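Carbon monoxide oxidation system transcription regulator CooA-1 (Carboxydothermus hydrogenoformans, PDB 6CPB) probably regulates transcription as a DNA-binding, heme-dependent carbon monoxide sensor, of which this chain is the heme-binding, cyclic nucleotide-binding-type domain. Local coordinates at residues D73-H78 against K115-L120; G51-Y56 against E87-L92; S30-L35 against F82-E87. All blocks are in the same frame, centred on the assembly; numbering follows the deposited sequence. Where two conformers were deposited one is given.

Overall arrangement
The three contacts go from the core of the beta roll to its surface. Interaction 1 is the most buried, about 5 Å from the centre of the chain, and joins strand 74-76 to helix 108-135 through apolar packing with a salt bridge at one end. Interactions 2 and 3 lie farther out and are partly buried. Interaction 2 ties strands of the two sheets together with side-chain polar bonds, whereas interaction 3 zips neighbouring strands of one sheet together with backbone bonds. The last two share Glu87, and strands 52-59 and 82-85 are sheet neighbours. Phe75 of interaction 1 touches Val55 and Ile83, so the segments of all three border one apolar core.

Interaction 1: D73-H78 against K115-L120; sequences DIFCTH and KVLGDL. With SO4 (sulfate ion), chain D.
Phe75 meets helix 108-135 with the CD1-CE1 side of its ring, where the beta roll of the cyclic nucleotide-binding domain is covered by the long helix that pairs with the second subunit. Its first torsion (chi1 -173°), with CG anti to the backbone N, carries the ring to the helix, whose segment runs at 66° to the strand segment. Leu117 CD2 lies at the ring edge, in plane, 3.7 Å from CE1. Leu120 CD1 approaches the same carbon obliquely and more tightly, at 3.3 Å. Leu117 also packs on Leu117 of the second subunit, so the residue that borders the ring also belongs to the dimer interface. One turn before Leu120, Val116 points at the strand backbone, and CG1 and CG2 each come within 3.5 Å of the carbonyl oxygen Ile74 O.

At one end of the contact, Lys115 bends at chi2 and chi3 to bring its ammonium to the carboxylate of Asp73, which it meets from above, 43° out of the plane; the two side chains cross at about a right angle. Asp73 is fixed by more than this salt bridge, since OD2 accepts from Glu70 N and OD1 from Asn112 ND2. At the far end His78, a heme iron ligand in another structure of this protein, has no heme here; NE2 bonds Glu41 O, and Asp119 OD1 bonds His78 NE2 of the second subunit. A sulfate, probably from the crystallisation liquor, adds a weak bond from Lys115 NZ to SO4 O4 at 3.2 Å, beside the salt bridge of NZ to Asp73 OD1 at 3.0 Å.

Interaction 2: G51-Y56 against E87-L92; sequences GRVRVY and EDTTIL
Arg52 and Glu87 form a salt bridge in which Arg52 NE donates to Glu87 OE1 at 3.0 Å with an N-H...O angle of 153°. The bond is single and skewed, with guanidinium and carboxylate planes 47° apart. A water closes the ring: it accepts from Arg52 NH2 at 2.9 Å and donates to Glu87 OE1 at 2.6 Å. Glu87 CG sits between the backbone N and carbonyl carbon (chi1 55°), which folds the carboxylate back over Arg52 CB, 3.4 Å from Glu87 CD.

Behind this pair, Thr89 OG1 works in both directions, taking Arg52 N at 3.2 Å and donating to Glu87 O at 2.8 Å, so one hydroxyl joins the two backbones. Gly51 allows the close approach, because a beta carbon there would fall 2.3 Å from Thr89 OG1. Inward, Val53 CG1 rests on Thr89 CG2 at 3.8 Å, where the contact becomes apolar.

The segments lead into strands of different sheets of the beta roll: 52-59 lies between 82-85 and 62-70, and 89-95 between 25-29 and 44-50. Val53 also packs on Leu35, Val48 and Leu69, reaching strands 34-36, 44-50 and 62-70.

Interaction 3: S30-L35 against F82-E87; sequences SKKAIL and FIQAME
Ala33 O is met twice by the facing strand: Ala85 N donates to it at 2.8 Å, nearly straight at 166°, and Gln84 CA adds a longer CA-H...O contact at 3.3 Å. The backbone ladder goes on with Leu35 N to Ile83 O at 2.8 Å. These two bonds flank Ile34 and Gln84, an antiparallel non-hydrogen-bonded pair. Lys32 N donates to Ala85 O at 2.8 Å from the type II turn of Ser30-Ala33, extending the pairing past the strand.

The extended Gln84 chain, with CG anti to the backbone N (chi1 176°), carries NE2 across to Lys32 O, 3.1 Å away. Its OE1 accepts from Arg54 NH2. With an alanine in place of Gln84, Lys32 O would probably lose its amide donor and Arg54 NH2 this acceptor. On the other side of the strand Leu35 CD1 lies 3.9 Å from Ala85 CB, while its CD2 meets Ile83 CG2.

Strand 34-36 is outermost in its sheet within this chain. Three backbone bonds and one amide bond hold segment 30-35, the turn and the start of that strand, so its attachment to strand 82-85 depends mainly on peptide groups, with an apolar underside facing the roll's interior.

Interaction 1: D73-H78 against K115-L120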
# COMPACT_ATOMS: atom_id res chain seq x y z
N ASP A 73 13.96 0.94 -2.75
CA ASP A 73 12.55 0.63 -2.59
C ASP A 73 12.35 -0.78 -2.05
O ASP A 73 13.16 -1.69 -2.30
CB ASP A 73 11.79 0.73 -3.92
CG ASP A 73 11.54 2.16 -4.37
OD1 ASP A 73 11.36 3.05 -3.53
OD2 ASP A 73 11.45 2.37 -5.61
N ILE A 74 11.26 -0.96 -1.31
CA ILE A 74 10.94 -2.20 -0.62
C ILE A 74 9.57 -2.71 -1.06
O ILE A 74 8.67 -1.92 -1.38
CB ILE A 74 11.01 -1.95 0.91
CG1 ILE A 74 11.20 -3.24 1.71
CG2 ILE A 74 9.81 -1.19 1.41
CD1 ILE A 74 11.58 -2.99 3.15
N PHE A 75 9.40 -4.03 -1.08
CA PHE A 75 8.14 -4.66 -1.46
C PHE A 75 8.09 -6.04 -0.79
O PHE A 75 8.86 -6.31 0.13
CB PHE A 75 7.98 -4.62 -2.99
CG PHE A 75 6.63 -5.10 -3.51
CD1 PHE A 75 5.43 -4.67 -2.94
CD2 PHE A 75 6.57 -5.98 -4.57
CE1 PHE A 75 4.22 -5.14 -3.42
CE2 PHE A 75 5.37 -6.44 -5.05
CZ PHE A 75 4.19 -6.01 -4.48
N CYS A 76 7.17 -6.90 -1.22
CA CYS A 76 6.95 -8.15 -0.51
C CYS A 76 6.27 -9.15 -1.43
O CYS A 76 5.67 -8.79 -2.45
CB CYS A 76 6.08 -7.90 0.72
SG CYS A 76 4.54 -7.02 0.33
N THR A 77 6.37 -10.41 -1.05
CA THR A 77 5.63 -11.47 -1.71
C THR A 77 4.23 -11.54 -1.09
O THR A 77 3.82 -10.68 -0.31
CB THR A 77 6.38 -12.79 -1.62
OG1 THR A 77 6.44 -13.17 -0.24
CG2 THR A 77 7.77 -12.69 -2.20
N HIS A 78 3.46 -12.57 -1.45
CA HIS A 78 2.08 -12.71 -0.98
C HIS A 78 1.21 -11.53 -1.39
O HIS A 78 0.24 -11.17 -0.72
CB HIS A 78 2.01 -12.96 0.53
CG HIS A 78 2.29 -14.38 0.91
ND1 HIS A 78 1.50 -15.08 1.79
CD2 HIS A 78 3.28 -15.23 0.53
CE1 HIS A 78 1.98 -16.30 1.94
NE2 HIS A 78 3.06 -16.41 1.18
N LYS A 115 4.71 3.99 0.70
CA LYS A 115 4.80 4.72 -0.56
C LYS A 115 4.67 3.77 -1.75
O LYS A 115 3.91 4.04 -2.70
CB LYS A 115 6.13 5.49 -0.57
CG LYS A 115 6.34 6.42 -1.75
CD LYS A 115 6.92 5.74 -2.96
CE LYS A 115 8.28 5.13 -2.73
NZ LYS A 115 8.88 4.67 -4.02
N VAL A 116 5.41 2.66 -1.72
CA VAL A 116 5.40 1.68 -2.81
C VAL A 116 4.02 1.06 -2.96
O VAL A 116 3.48 0.98 -4.08
CB VAL A 116 6.48 0.61 -2.57
CG1 VAL A 116 6.30 -0.57 -3.51
CG2 VAL A 116 7.88 1.19 -2.72
N LEU A 117 3.42 0.61 -1.85
CA LEU A 117 2.10 -0.02 -1.93
C LEU A 117 1.06 0.97 -2.42
O LEU A 117 0.16 0.60 -3.18
CB LEU A 117 1.71 -0.60 -0.58
CG LEU A 117 2.48 -1.85 -0.13
CD1 LEU A 117 2.12 -2.20 1.29
CD2 LEU A 117 2.26 -3.04 -1.03
N GLY A 118 1.14 2.22 -1.97
CA GLY A 118 0.20 3.22 -2.43
C GLY A 118 0.30 3.45 -3.93
O GLY A 118 -0.72 3.59 -4.61
N ASP A 119 1.53 3.48 -4.46
CA ASP A 119 1.72 3.64 -5.90
C ASP A 119 1.21 2.42 -6.67
O ASP A 119 0.56 2.57 -7.72
CB ASP A 119 3.20 3.87 -6.22
CG ASP A 119 3.65 5.28 -5.94
OD1 ASP A 119 2.79 6.19 -5.81
OD2 ASP A 119 4.89 5.49 -5.88
N LEU A 120 1.49 1.22 -6.16
CA LEU A 120 1.00 0.01 -6.82
C LEU A 120 -0.52 -0.01 -6.85
O LEU A 120 -1.12 -0.36 -7.88
CB LEU A 120 1.52 -1.22 -6.08
CG LEU A 120 2.99 -1.55 -6.34
CD1 LEU A 120 3.50 -2.50 -5.28
CD2 LEU A 120 3.15 -2.17 -7.72
S SO4 D . 11.01 8.17 -2.68
O1 SO4 D . 12.28 8.64 -2.14
O2 SO4 D . 9.97 8.32 -1.66
O3 SO4 D . 10.66 8.97 -3.85
O4 SO4 D . 11.14 6.77 -3.07

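Interaction 2: G51-Y56 against E87-L92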
# COMPACT_ATOMS: atom_id res chain seq x y z
N GLY A 51 20.24 -1.96 -8.43
CA GLY A 51 19.51 -2.40 -9.59
C GLY A 51 18.11 -1.82 -9.64
O GLY A 51 17.87 -0.71 -9.18
N ARG A 52 17.20 -2.55 -10.26
CA ARG A 52 15.89 -2.01 -10.60
C ARG A 52 15.00 -3.20 -10.93
O ARG A 52 15.44 -4.10 -11.65
CB ARG A 52 16.02 -1.08 -11.80
CG ARG A 52 14.75 -0.35 -12.17
CD ARG A 52 15.05 0.75 -13.17
NE ARG A 52 15.45 0.16 -14.44
CZ ARG A 52 14.88 0.39 -15.62
NH1 ARG A 52 13.87 1.24 -15.73
NH2 ARG A 52 15.35 -0.22 -16.68
N VAL A 53 13.78 -3.21 -10.41
CA VAL A 53 12.87 -4.33 -10.65
C VAL A 53 11.51 -3.83 -11.11
O VAL A 53 11.09 -2.71 -10.80
CB VAL A 53 12.72 -5.26 -9.43
CG1 VAL A 53 14.08 -5.76 -8.95
CG2 VAL A 53 11.99 -4.58 -8.31
N ARG A 54 10.82 -4.69 -11.84
CA ARG A 54 9.49 -4.42 -12.36
C ARG A 54 8.51 -5.33 -11.65
O ARG A 54 8.69 -6.55 -11.63
CB ARG A 54 9.48 -4.69 -13.87
CG ARG A 54 8.20 -4.29 -14.57
CD ARG A 54 8.30 -4.44 -16.08
NE ARG A 54 8.44 -5.83 -16.49
CZ ARG A 54 7.45 -6.61 -16.94
NH1 ARG A 54 6.21 -6.15 -17.04
NH2 ARG A 54 7.70 -7.85 -17.30
N VAL A 55 7.44 -4.74 -11.13
CA VAL A 55 6.33 -5.46 -10.53
C VAL A 55 5.22 -5.50 -11.57
O VAL A 55 4.88 -4.46 -12.14
CB VAL A 55 5.85 -4.77 -9.25
CG1 VAL A 55 4.73 -5.56 -8.61
CG2 VAL A 55 7.00 -4.58 -8.27
N TYR A 56 4.67 -6.68 -11.83
CA TYR A 56 3.69 -6.80 -12.89
C TYR A 56 2.70 -7.93 -12.62
O TYR A 56 2.91 -8.79 -11.76
CB TYR A 56 4.37 -7.00 -14.25
CG TYR A 56 5.14 -8.28 -14.43
CD1 TYR A 56 6.44 -8.41 -13.97
CD2 TYR A 56 4.59 -9.36 -15.11
CE1 TYR A 56 7.16 -9.57 -14.15
CE2 TYR A 56 5.31 -10.53 -15.30
CZ TYR A 56 6.59 -10.63 -14.83
OH TYR A 56 7.32 -11.80 -14.99
N GLU A 87 17.65 -4.92 -14.65
CA GLU A 87 19.10 -4.87 -14.82
C GLU A 87 19.65 -5.77 -13.72
O GLU A 87 18.90 -6.24 -12.86
CB GLU A 87 19.63 -3.46 -14.67
CG GLU A 87 19.23 -2.83 -13.38
CD GLU A 87 19.03 -1.34 -13.46
OE1 GLU A 87 18.29 -0.90 -14.37
OE2 GLU A 87 19.56 -0.64 -12.57
N ASP A 88 20.96 -5.98 -13.71
CA ASP A 88 21.55 -6.75 -12.62
C ASP A 88 21.16 -6.11 -11.30
O ASP A 88 21.28 -4.89 -11.11
CB ASP A 88 23.07 -6.77 -12.77
CG ASP A 88 23.54 -7.61 -13.95
OD1 ASP A 88 22.71 -8.29 -14.60
OD2 ASP A 88 24.75 -7.57 -14.24
N THR A 89 20.67 -6.93 -10.37
CA THR A 89 20.03 -6.46 -9.15
C THR A 89 20.48 -7.30 -7.96
O THR A 89 20.64 -8.52 -8.07
CB THR A 89 18.51 -6.56 -9.33
OG1 THR A 89 18.08 -5.61 -10.29
CG2 THR A 89 17.74 -6.31 -8.04
N THR A 90 20.67 -6.64 -6.82
CA THR A 90 20.85 -7.31 -5.54
C THR A 90 19.73 -6.89 -4.61
O THR A 90 19.40 -5.71 -4.53
CB THR A 90 22.20 -6.93 -4.90
OG1 THR A 90 23.25 -7.38 -5.76
CG2 THR A 90 22.38 -7.57 -3.54
N ILE A 91 19.16 -7.87 -3.92
CA ILE A 91 18.13 -7.62 -2.91
C ILE A 91 18.60 -8.11 -1.55
O ILE A 91 19.45 -9.00 -1.44
CB ILE A 91 16.77 -8.24 -3.24
CG1 ILE A 91 16.79 -9.75 -3.02
CG2 ILE A 91 16.32 -7.84 -4.64
CD1 ILE A 91 15.46 -10.44 -3.31
N LEU A 92 18.00 -7.52 -0.52
CA LEU A 92 18.03 -8.03 0.85
C LEU A 92 16.61 -8.47 1.19
O LEU A 92 15.66 -7.74 0.90
CB LEU A 92 18.47 -6.92 1.82
CG LEU A 92 19.91 -6.44 1.65
CD1 LEU A 92 20.19 -5.34 2.66
CD2 LEU A 92 20.91 -7.58 1.81
O HOH W 1 18.07 -1.12 -16.95

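Interaction 3: S30-L35 against F82-E87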
# COMPACT_ATOMS: atom_id res chain seq x y z
N SER A 30 20.32 -11.52 -12.47
CA SER A 30 20.71 -10.90 -13.72
C SER A 30 19.50 -10.26 -14.40
O SER A 30 18.35 -10.57 -14.11
CB SER A 30 21.33 -11.93 -14.64
OG SER A 30 20.44 -13.02 -14.85
N LYS A 31 19.79 -9.39 -15.35
CA LYS A 31 18.74 -8.71 -16.09
C LYS A 31 17.76 -9.73 -16.66
O LYS A 31 18.15 -10.74 -17.24
CB LYS A 31 19.38 -7.89 -17.20
CG LYS A 31 18.40 -7.10 -18.01
CD LYS A 31 19.10 -6.17 -18.98
CE LYS A 31 18.10 -5.38 -19.78
NZ LYS A 31 18.78 -4.37 -20.65
N LYS A 32 16.47 -9.45 -16.47
CA LYS A 32 15.30 -10.22 -16.91
C LYS A 32 14.98 -11.42 -16.03
O LYS A 32 13.95 -12.06 -16.23
CB LYS A 32 15.33 -10.63 -18.40
CG LYS A 32 15.55 -9.46 -19.36
CD LYS A 32 14.73 -8.19 -19.06
CE LYS A 32 13.56 -8.00 -20.01
NZ LYS A 32 13.97 -7.39 -21.30
N ALA A 33 15.80 -11.72 -15.02
CA ALA A 33 15.49 -12.81 -14.12
C ALA A 33 14.20 -12.51 -13.35
O ALA A 33 13.90 -11.36 -13.02
CB ALA A 33 16.62 -13.03 -13.13
N ILE A 34 13.46 -13.55 -13.05
CA ILE A 34 12.26 -13.45 -12.23
C ILE A 34 12.65 -13.66 -10.77
O ILE A 34 13.16 -14.72 -10.41
CB ILE A 34 11.23 -14.51 -12.66
CG1 ILE A 34 10.94 -14.42 -14.17
CG2 ILE A 34 9.96 -14.36 -11.82
CD1 ILE A 34 10.46 -13.09 -14.64
N LEU A 35 12.40 -12.65 -9.93
CA LEU A 35 12.69 -12.75 -8.50
C LEU A 35 11.67 -13.60 -7.78
O LEU A 35 12.03 -14.50 -7.02
CB LEU A 35 12.72 -11.36 -7.85
CG LEU A 35 13.97 -10.51 -8.06
CD1 LEU A 35 14.12 -10.03 -9.49
CD2 LEU A 35 13.92 -9.33 -7.12
N PHE A 82 4.10 -10.63 -9.92
CA PHE A 82 5.39 -11.06 -10.41
C PHE A 82 6.38 -9.92 -10.24
O PHE A 82 6.02 -8.74 -10.32
CB PHE A 82 5.33 -11.35 -11.93
CG PHE A 82 4.48 -12.54 -12.32
CD1 PHE A 82 3.10 -12.45 -12.41
CD2 PHE A 82 5.08 -13.74 -12.64
CE1 PHE A 82 2.35 -13.57 -12.80
CE2 PHE A 82 4.34 -14.84 -13.01
CZ PHE A 82 2.98 -14.75 -13.10
N ILE A 83 7.64 -10.27 -10.04
CA ILE A 83 8.72 -9.30 -9.90
C ILE A 83 9.89 -9.77 -10.74
O ILE A 83 10.36 -10.90 -10.59
CB ILE A 83 9.14 -9.10 -8.43
CG1 ILE A 83 7.95 -8.62 -7.57
CG2 ILE A 83 10.25 -8.06 -8.34
CD1 ILE A 83 7.41 -9.64 -6.67
N GLN A 84 10.37 -8.88 -11.63
CA GLN A 84 11.44 -9.18 -12.58
C GLN A 84 12.55 -8.14 -12.51
O GLN A 84 12.29 -6.95 -12.42
CB GLN A 84 10.86 -9.21 -14.00
CG GLN A 84 11.90 -9.42 -15.09
CD GLN A 84 11.30 -9.38 -16.45
OE1 GLN A 84 10.54 -8.46 -16.77
NE2 GLN A 84 11.60 -10.37 -17.27
N ALA A 85 13.80 -8.60 -12.62
CA ALA A 85 14.93 -7.68 -12.66
C ALA A 85 15.00 -6.98 -14.01
O ALA A 85 14.95 -7.63 -15.06
CB ALA A 85 16.23 -8.44 -12.41
N MET A 86 15.16 -5.66 -14.00
CA MET A 86 15.30 -4.88 -15.22
C MET A 86 16.76 -4.63 -15.58
O MET A 86 17.06 -4.18 -16.69
CB MET A 86 14.56 -3.55 -15.07
CG MET A 86 13.09 -3.73 -14.84
SD MET A 86 12.13 -2.21 -14.84
CE MET A 86 12.05 -1.91 -16.59
N GLU A 87 17.65 -4.92 -14.65
CA GLU A 87 19.10 -4.87 -14.82
C GLU A 87 19.65 -5.77 -13.72
O GLU A 87 18.90 -6.24 -12.86
CB GLU A 87 19.63 -3.46 -14.67
CG GLU A 87 19.23 -2.83 -13.38
CD GLU A 87 19.03 -1.34 -13.46
OE1 GLU A 87 18.29 -0.90 -14.37
OE2 GLU A 87 19.56 -0.64 -12.57